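Local coordinates for NADB-Rossmann Superfamily protein (Streptococcus agalactiae, PDB 3LEC) that probably acts as a tRNA (adenine(22)-N1)-methyltransferase with a Rossmann-type core, and binds a zinc ion in the crystal, at residues 197-200 / 201-205. Residues are numbered along the deposited sequence; the frame is centred on the assembly and turned at random.
Sequences KLTF and ALNSI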
# COMPACT_ATOMS: atom_id res chain seq x y z
N LYS A 197 -19.86 -5.75 11.93
CA LYS A 197 -19.59 -4.48 12.60
C LYS A 197 -20.58 -3.38 12.24
O LYS A 197 -21.07 -2.66 13.11
CB LYS A 197 -18.14 -4.03 12.33
CG LYS A 197 -17.12 -5.00 12.96
CD LYS A 197 -15.67 -4.51 12.86
CE LYS A 197 -15.13 -4.64 11.44
NZ LYS A 197 -13.67 -4.21 11.36
N LEU A 198 -20.88 -3.24 10.96
CA LEU A 198 -21.83 -2.23 10.55
C LEU A 198 -23.22 -2.53 11.12
O LEU A 198 -23.98 -1.61 11.41
CB LEU A 198 -21.87 -2.14 9.03
CG LEU A 198 -20.57 -1.67 8.36
CD1 LEU A 198 -20.69 -1.90 6.88
CD2 LEU A 198 -20.25 -0.20 8.63
N THR A 199 -23.54 -3.81 11.25
CA THR A 199 -24.85 -4.18 11.76
C THR A 199 -24.97 -3.88 13.27
O THR A 199 -26.00 -3.40 13.74
CB THR A 199 -25.18 -5.65 11.44
OG1 THR A 199 -25.16 -5.82 10.01
CG2 THR A 199 -26.58 -6.01 11.98
N PHE A 200 -23.90 -4.14 14.03
CA PHE A 200 -23.82 -3.66 15.42
C PHE A 200 -23.92 -2.12 15.48
O PHE A 200 -24.62 -1.58 16.35
CB PHE A 200 -22.49 -4.09 16.08
CG PHE A 200 -22.51 -5.45 16.70
CD1 PHE A 200 -23.21 -5.68 17.90
CD2 PHE A 200 -21.77 -6.48 16.15
CE1 PHE A 200 -23.20 -6.95 18.51
CE2 PHE A 200 -21.76 -7.76 16.76
CZ PHE A 200 -22.47 -7.98 17.94
N ALA A 201 -23.19 -1.44 14.59
CA ALA A 201 -23.17 0.03 14.53
C ALA A 201 -24.57 0.62 14.29
O ALA A 201 -24.97 1.58 14.95
CB ALA A 201 -22.20 0.50 13.42
N LEU A 202 -25.29 0.04 13.34
CA LEU A 202 -26.57 0.59 12.90
C LEU A 202 -27.61 0.40 13.98
O LEU A 202 -28.42 1.30 14.20
CB LEU A 202 -27.02 -0.07 11.58
CG LEU A 202 -28.19 0.42 10.68
CD1 LEU A 202 -29.45 -0.39 10.85
CD2 LEU A 202 -28.50 1.91 10.68
N ASN A 203 -27.56 -0.74 14.67
CA ASN A 203 -28.50 -1.03 15.76
C ASN A 203 -28.15 -0.27 17.04
O ASN A 203 -28.94 -0.23 17.99
CB ASN A 203 -28.57 -2.54 16.06
CG ASN A 203 -28.92 -3.39 14.84
OD1 ASN A 203 -29.45 -2.91 13.83
ND2 ASN A 203 -28.61 -4.69 14.93
N SER A 204 -26.95 0.31 17.07
CA SER A 204 -26.52 1.06 18.24
C SER A 204 -26.92 2.53 18.16
O SER A 204 -26.87 3.25 19.15
CB SER A 204 -25.02 0.93 18.43
OG SER A 204 -24.33 1.87 17.61
N ILE A 205 -27.35 2.97 16.97
CA ILE A 205 -27.61 4.39 16.74
C ILE A 205 -29.12 4.68 16.76
O ILE A 205 -29.91 3.89 16.23
CB ILE A 205 -26.86 4.88 15.46
CG1 ILE A 205 -25.38 5.12 15.81
CG2 ILE A 205 -27.47 6.16 14.89
CD1 ILE A 205 -24.39 4.83 14.69
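Thr199 and Asn203, one helical turn apart, send their side chains out alongside each other, with CG2 of Thr199 lying 3.8 Å from ND2 of Asn203. The amide of Asn203 lays its face against Thr199 O, CG 3.1 Å away, because chi1 of -56° sets CG beside its own backbone N, the atom that bonds to that same oxygen. ND2 is equally near, but its N-H bonds lie in the amide plane and do not point at the oxygen, so the grip comes from the backbone, Asn203 N to Thr199 O at 3.2 Å. One and two residues earlier, Leu202 N reaches Leu198 O and Ala201 N reaches Lys197 O, both at 2.9 Å. The methyl of Ala201 rests against two carbonyl oxygens, 3.4 Å from both Lys197 O and Leu198 O.

All this is the last part of helix 185-204, the first arm of a helical hairpin that projects from the Rossmann-type core and returns as helix 210-227. Near the C-terminal end a side chain joins in: Ser204 OG turns back to Ala201 O at 2.8 Å, three residues earlier, meeting the carbonyl well off its axis at a C=O...OG angle of 122°. A weak bond from Ser204 N joins it on the same acceptor. The CB of Ser204 meanwhile rests 3.3 Å from Phe200 O.

Further out, the hydroxyl of Thr199 bonds back to the carbonyl of Leu195, which helps fix the rotation that brings its methyl beside Asn203. Lys197 pairs with Glu194 in a salt bridge and lies close to a bound sulfate. Leu198 packs against Lys219, Ile220 and Ile223 of the returning helix, and Ile205, on the chain leading to that helix, touches its Arg213.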